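Uncharacterized conserved protein (Vibrio parahaemolyticus, PDB 3MUQ) is of unknown function but, as a member of the periplasmic binding protein superfamily, probably binds a small ligand outside the cytoplasmic membrane. Local coordinates at residues Leu24-Phe28 against Ala218-Leu223; Val55-His61 against Pro197-Val203. One frame throughout, in Å; residues are numbered along the deposited sequence.

Interaction 1 (Leu24-Phe28 against Ala218-Leu223); sequences LLPQF and AFSDWL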
loop_
_atom_site.group_PDB
_atom_site.type_symbol
_atom_site.label_atom_id
_atom_site.label_comp_id
_atom_site.label_asym_id
_atom_site.label_seq_id
_atom_site.Cartn_x
_atom_site.Cartn_y
_atom_site.Cartn_z
ATOM N N LEU A 24 9.025 5.317 10.935
ATOM C CA LEU A 24 9.397 3.998 10.403
ATOM C C LEU A 24 10.717 3.435 10.928
ATOM O O LEU A 24 10.811 2.257 11.297
ATOM C CB LEU A 24 9.514 4.076 8.878
ATOM C CG LEU A 24 8.261 4.586 8.187
ATOM C CD1 LEU A 24 8.435 4.478 6.692
ATOM C CD2 LEU A 24 7.053 3.773 8.650
ATOM N N LEU A 25 11.744 4.277 10.911
ATOM C CA LEU A 25 13.119 3.820 11.077
ATOM C C LEU A 25 13.411 3.123 12.379
ATOM O O LEU A 25 14.111 2.114 12.376
ATOM C CB LEU A 25 14.108 4.956 10.854
ATOM C CG LEU A 25 14.098 5.371 9.380
ATOM C CD1 LEU A 25 15.202 6.350 9.085
ATOM C CD2 LEU A 25 14.227 4.144 8.515
ATOM N N PRO A 26 12.908 3.676 13.499
ATOM C CA PRO A 26 13.135 3.045 14.802
ATOM C C PRO A 26 12.669 1.594 14.823
ATOM O O PRO A 26 13.419 0.715 15.270
ATOM C CB PRO A 26 12.282 3.895 15.749
ATOM C CG PRO A 26 12.261 5.252 15.105
ATOM C CD PRO A 26 12.241 4.989 13.624
ATOM N N GLN A 27 11.457 1.332 14.331
ATOM C CA GLN A 27 10.971 -0.045 14.298
ATOM C C GLN A 27 11.795 -0.905 13.341
ATOM O O GLN A 27 12.130 -2.058 13.644
ATOM C CB GLN A 27 9.486 -0.105 13.919
ATOM C CG GLN A 27 8.859 -1.491 14.163
ATOM C CD GLN A 27 8.931 -1.904 15.629
ATOM O OE1 GLN A 27 8.545 -1.143 16.517
ATOM N NE2 GLN A 27 9.442 -3.104 15.890
ATOM N N PHE A 28 12.133 -0.349 12.183
ATOM C CA PHE A 28 12.905 -1.117 11.210
ATOM C C PHE A 28 14.263 -1.508 11.768
ATOM O O PHE A 28 14.713 -2.631 11.553
ATOM C CB PHE A 28 13.026 -0.380 9.870
ATOM C CG PHE A 28 13.934 -1.052 8.887
ATOM C CD1 PHE A 28 13.560 -2.239 8.276
ATOM C CD2 PHE A 28 15.171 -0.499 8.573
ATOM C CE1 PHE A 28 14.398 -2.873 7.358
ATOM C CE2 PHE A 28 16.012 -1.129 7.646
ATOM C CZ PHE A 28 15.624 -2.322 7.050
ATOM N N ALA A 218 16.179 -5.393 1.970
ATOM C CA ALA A 218 15.497 -5.677 3.236
ATOM C C ALA A 218 14.566 -4.513 3.652
ATOM O O ALA A 218 13.453 -4.722 4.124
ATOM C CB ALA A 218 16.512 -5.983 4.338
ATOM N N PHE A 219 15.026 -3.285 3.472
ATOM C CA PHE A 219 14.242 -2.118 3.865
ATOM C C PHE A 219 12.999 -2.026 2.996
ATOM O O PHE A 219 11.895 -1.805 3.494
ATOM C CB PHE A 219 15.097 -0.845 3.739
ATOM C CG PHE A 219 14.455 0.387 4.307
ATOM C CD1 PHE A 219 13.603 0.305 5.397
ATOM C CD2 PHE A 219 14.728 1.631 3.768
ATOM C CE1 PHE A 219 13.016 1.425 5.927
ATOM C CE2 PHE A 219 14.146 2.766 4.288
ATOM C CZ PHE A 219 13.284 2.662 5.380
ATOM N N SER A 220 13.186 -2.209 1.691
ATOM C CA SER A 220 12.070 -2.154 0.751
ATOM C C SER A 220 11.068 -3.263 1.048
ATOM O O SER A 220 9.884 -2.989 1.156
ATOM C CB SER A 220 12.556 -2.261 -0.699
ATOM O OG SER A 220 11.455 -2.303 -1.595
ATOM N N ASP A 221 11.548 -4.507 1.187
ATOM C CA ASP A 221 10.689 -5.641 1.548
ATOM C C ASP A 221 9.915 -5.329 2.838
ATOM O O ASP A 221 8.708 -5.540 2.929
ATOM C CB ASP A 221 11.527 -6.918 1.751
ATOM C CG ASP A 221 12.097 -7.455 0.461
ATOM O OD1 ASP A 221 11.601 -7.062 -0.619
ATOM O OD2 ASP A 221 13.042 -8.277 0.528
ATOM N N TRP A 222 10.613 -4.808 3.839
ATOM C CA TRP A 222 9.958 -4.477 5.103
ATOM C C TRP A 222 8.880 -3.401 4.899
ATOM O O TRP A 222 7.770 -3.502 5.430
ATOM C CB TRP A 222 11.008 -4.018 6.112
ATOM C CG TRP A 222 10.499 -3.678 7.493
ATOM C CD1 TRP A 222 10.386 -4.531 8.561
ATOM C CD2 TRP A 222 10.078 -2.384 7.965
ATOM N NE1 TRP A 222 9.912 -3.849 9.668
ATOM C CE2 TRP A 222 9.710 -2.535 9.329
ATOM C CE3 TRP A 222 9.973 -1.123 7.372
ATOM C CZ2 TRP A 222 9.239 -1.460 10.109
ATOM C CZ3 TRP A 222 9.513 -0.053 8.147
ATOM C CH2 TRP A 222 9.148 -0.230 9.506
ATOM N N LEU A 223 9.198 -2.376 4.114
ATOM C CA LEU A 223 8.262 -1.272 3.885
ATOM C C LEU A 223 6.951 -1.697 3.239
ATOM O O LEU A 223 5.895 -1.114 3.538
ATOM C CB LEU A 223 8.906 -0.178 3.021
ATOM C CG LEU A 223 10.025 0.642 3.655
ATOM C CD1 LEU A 223 10.790 1.434 2.576
ATOM C CD2 LEU A 223 9.448 1.561 4.709
#

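Interaction 2 (Val55-His61 against Pro197-Val203); sequences VDLVMTH and PYQVILV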
loop_
_atom_site.group_PDB
_atom_site.type_symbol
_atom_site.label_atom_id
_atom_site.label_comp_id
_atom_site.label_asym_id
_atom_site.label_seq_id
_atom_site.Cartn_x
_atom_site.Cartn_y
_atom_site.Cartn_z
ATOM N N VAL A 55 24.083 6.286 -3.060
ATOM C CA VAL A 55 23.186 5.741 -2.047
ATOM C C VAL A 55 22.695 4.356 -2.489
ATOM O O VAL A 55 22.924 3.945 -3.631
ATOM C CB VAL A 55 21.959 6.654 -1.817
ATOM C CG1 VAL A 55 22.373 8.021 -1.253
ATOM C CG2 VAL A 55 21.156 6.809 -3.109
ATOM N N ASP A 56 21.990 3.658 -1.604
ATOM C CA ASP A 56 21.567 2.281 -1.883
ATOM C C ASP A 56 20.158 2.162 -2.431
ATOM O O ASP A 56 19.835 1.175 -3.098
ATOM C CB ASP A 56 21.694 1.424 -0.632
ATOM C CG ASP A 56 23.082 1.493 -0.028
ATOM O OD1 ASP A 56 24.057 1.241 -0.765
ATOM O OD2 ASP A 56 23.197 1.795 1.176
ATOM N N LEU A 57 19.312 3.140 -2.116
ATOM C CA LEU A 57 17.965 3.182 -2.672
ATOM C C LEU A 57 17.384 4.585 -2.550
ATOM O O LEU A 57 17.920 5.429 -1.824
ATOM C CB LEU A 57 17.051 2.138 -2.009
ATOM C CG LEU A 57 16.446 2.432 -0.623
ATOM C CD1 LEU A 57 15.413 1.357 -0.257
ATOM C CD2 LEU A 57 17.530 2.538 0.461
ATOM N N VAL A 58 16.285 4.832 -3.261
ATOM C CA VAL A 58 15.653 6.142 -3.259
ATOM C C VAL A 58 14.160 6.060 -2.951
ATOM O O VAL A 58 13.497 5.054 -3.230
ATOM C CB VAL A 58 15.817 6.876 -4.620
ATOM C CG1 VAL A 58 17.295 7.060 -4.987
ATOM C CG2 VAL A 58 15.084 6.120 -5.702
HETATM N N MSE A 59 13.634 7.130 -2.370
HETATM C CA MSE A 59 12.206 7.229 -2.106
HETATM C C MSE A 59 11.730 8.596 -2.555
HETATM O O MSE A 59 12.107 9.599 -1.965
HETATM C CB MSE A 59 11.934 7.051 -0.615
HETATM C CG MSE A 59 10.459 7.209 -0.222
HETATM SE SE MSE A 59 10.201 7.114 1.716
HETATM C CE MSE A 59 10.887 5.294 2.022
ATOM N N THR A 60 10.930 8.641 -3.614
ATOM C CA THR A 60 10.421 9.901 -4.127
ATOM C C THR A 60 8.927 9.761 -4.459
ATOM O O THR A 60 8.344 8.675 -4.338
ATOM C CB THR A 60 11.199 10.362 -5.389
ATOM O OG1 THR A 60 11.158 9.331 -6.379
ATOM C CG2 THR A 60 12.653 10.649 -5.057
ATOM N N HIS A 61 8.311 10.862 -4.868
ATOM C CA HIS A 61 6.908 10.851 -5.250
ATOM C C HIS A 61 6.737 11.604 -6.567
ATOM O O HIS A 61 5.990 12.583 -6.639
ATOM C CB HIS A 61 6.045 11.448 -4.133
ATOM C CG HIS A 61 6.543 12.768 -3.622
ATOM N ND1 HIS A 61 7.488 12.871 -2.625
ATOM C CD2 HIS A 61 6.226 14.038 -3.972
ATOM C CE1 HIS A 61 7.735 14.147 -2.383
ATOM N NE2 HIS A 61 6.982 14.875 -3.186
ATOM N N PRO A 197 1.663 9.684 -5.384
ATOM C CA PRO A 197 2.109 8.291 -5.302
ATOM C C PRO A 197 3.594 8.262 -4.915
ATOM O O PRO A 197 4.399 8.953 -5.552
ATOM C CB PRO A 197 1.974 7.796 -6.747
ATOM C CG PRO A 197 1.560 9.005 -7.583
ATOM C CD PRO A 197 1.762 10.220 -6.751
ATOM N N TYR A 198 3.940 7.483 -3.897
ATOM C CA TYR A 198 5.324 7.334 -3.461
ATOM C C TYR A 198 5.916 6.031 -3.948
ATOM O O TYR A 198 5.277 4.987 -3.860
ATOM C CB TYR A 198 5.410 7.336 -1.936
ATOM C CG TYR A 198 5.353 8.717 -1.337
ATOM C CD1 TYR A 198 4.188 9.463 -1.394
ATOM C CD2 TYR A 198 6.468 9.282 -0.723
ATOM C CE1 TYR A 198 4.127 10.732 -0.868
ATOM C CE2 TYR A 198 6.412 10.552 -0.184
ATOM C CZ TYR A 198 5.237 11.270 -0.259
ATOM O OH TYR A 198 5.161 12.534 0.269
ATOM N N GLN A 199 7.149 6.084 -4.437
ATOM C CA GLN A 199 7.868 4.864 -4.765
ATOM C C GLN A 199 9.194 4.774 -4.032
ATOM O O GLN A 199 9.883 5.782 -3.805
ATOM C CB GLN A 199 8.157 4.761 -6.265
ATOM C CG GLN A 199 6.974 4.420 -7.122
ATOM C CD GLN A 199 7.396 3.798 -8.437
ATOM O OE1 GLN A 199 7.405 2.575 -8.584
ATOM N NE2 GLN A 199 7.757 4.635 -9.394
ATOM N N VAL A 200 9.559 3.548 -3.699
ATOM C CA VAL A 200 10.888 3.259 -3.208
ATOM C C VAL A 200 11.526 2.381 -4.274
ATOM O O VAL A 200 10.918 1.396 -4.740
ATOM C CB VAL A 200 10.843 2.552 -1.826
ATOM C CG1 VAL A 200 9.906 1.365 -1.872
ATOM C CG2 VAL A 200 12.243 2.101 -1.404
ATOM N N ILE A 201 12.731 2.761 -4.692
ATOM C CA ILE A 201 13.416 2.073 -5.780
ATOM C C ILE A 201 14.872 1.797 -5.423
ATOM O O ILE A 201 15.601 2.692 -4.977
ATOM C CB ILE A 201 13.373 2.919 -7.068
ATOM C CG1 ILE A 201 11.946 3.412 -7.315
ATOM C CG2 ILE A 201 13.920 2.125 -8.268
ATOM C CD1 ILE A 201 11.825 4.404 -8.475
ATOM N N LEU A 202 15.287 0.558 -5.634
ATOM C CA LEU A 202 16.637 0.130 -5.313
ATOM C C LEU A 202 17.630 0.574 -6.379
ATOM O O LEU A 202 17.342 0.504 -7.572
ATOM C CB LEU A 202 16.674 -1.387 -5.231
ATOM C CG LEU A 202 15.639 -1.985 -4.286
ATOM C CD1 LEU A 202 15.791 -3.513 -4.274
ATOM C CD2 LEU A 202 15.801 -1.388 -2.892
ATOM N N VAL A 203 18.815 0.990 -5.952
ATOM C CA VAL A 203 19.873 1.260 -6.909
ATOM C C VAL A 203 20.303 -0.055 -7.560
ATOM O O VAL A 203 20.490 -1.067 -6.883
ATOM C CB VAL A 203 21.051 2.006 -6.259
ATOM C CG1 VAL A 203 22.245 2.082 -7.222
ATOM C CG2 VAL A 203 20.577 3.415 -5.769
HETATM O O HOH W 1 20.231 -1.461 -4.106
#

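Interaction 1 (Leu24-Phe28 against Ala218-Leu223)
L24 meets segment 218-223 in two ways. Its branch carbon CD1 lies 3.7 Å from CD2 of L223, the two leucines crossing at about a right angle, while its carbonyl O sits 3.5 Å from CH2 of the W222 indole. The next residue, L25, starts on the far flank. Its CB points away, but the extended chain, CG anti to the carbonyl carbon, carries CD2 to 3.6 Å from CZ of F219. Q27 lays its CB and CG beside CZ2 of W222; Q27 NE2 and the indole NE1 both bond to the carboxylate of D31, which satisfies these two nitrogens beside an otherwise apolar contact. F28 is the centrepiece. With CG anti to the backbone N (chi1 174°), its ring reaches helix 213-224, with one face to F219 and its edge to W222. CB stands 3.7 Å from the centroid of the indole six-membered ring, almost on the normal, a CH-pi contact. The ring edge turns to the face of the indole five-membered ring, planes at 61°, with CD1 3.5 Å from CG of W222. F219 covers one face of F28, its CD1 3.6 Å from CE2 of F28, the planes inclined at 43°. Large flat side chains suit this place because the helix axes stay 11.6 Å apart. F28, F219 and W222 form an aromatic cluster that joins two helices distant in sequence within a PBP-type domain.

Interaction 2 (Val55-His61 against Pro197-Val203)
V58 and I201 form a hydrogen-bonded antiparallel pair: V58 N to I201 O and I201 N to V58 O both measure 2.8 Å. T60 and Q199 repeat the pattern, with Q199 N 2.9 Å from T60 O and the longer, more bent bond from T60 N to Q199 O at 3.1 Å. Past the strand end, V203 N still reaches D56 O at 3.0 Å but from above the carbonyl plane, and a water donates to both D56 O and V203 O. Between these pairs, L57 faces L202 and M59, a selenomethionine, faces V200. L57 CD1 presses tightly on V200 CG2 at 3.5 Å and also touches L202 CD2. On the reverse face, V58 CG2 packs on I201 CB; beta-branched residues suit an extended chain. At the far end CG of H61 lies between its backbone N and carbonyl carbon (chi1 49°), setting the imidazole alongside Y198, with H61 CB 3.7 Å above the centre of the phenol ring. Strand 57-60 also pairs with strand 6-12, and strand 195-203 with strand 78-90. Helix 63-71 covers V58 and I201, where E66 takes T60 OG1 and Q199 NE2, while helix 213-224 packs against M59 and L202.

Helix 213-224 brings the two contacts together: one side meets helix 20-32 in interaction 1, while another lies on the sheet strands of interaction 2. The centres are 13 Å apart, and the meeting is pure packing: L223 CD1 comes to 3.9 Å from M59 CE, and F219 CD2 lies 4.1 Å from L57 CD1. S220, which looks away from helix 20-32, places its CB 4.0 Å from L202 CD2. Both strands of interaction 2 lie in the chain between the two helices of interaction 1, so it is nested inside the loop interaction 1 closes. Helix 213-224 is packed between the sheet and helix 20-32, consistent with an alpha/beta lobe of the PBP superfamily.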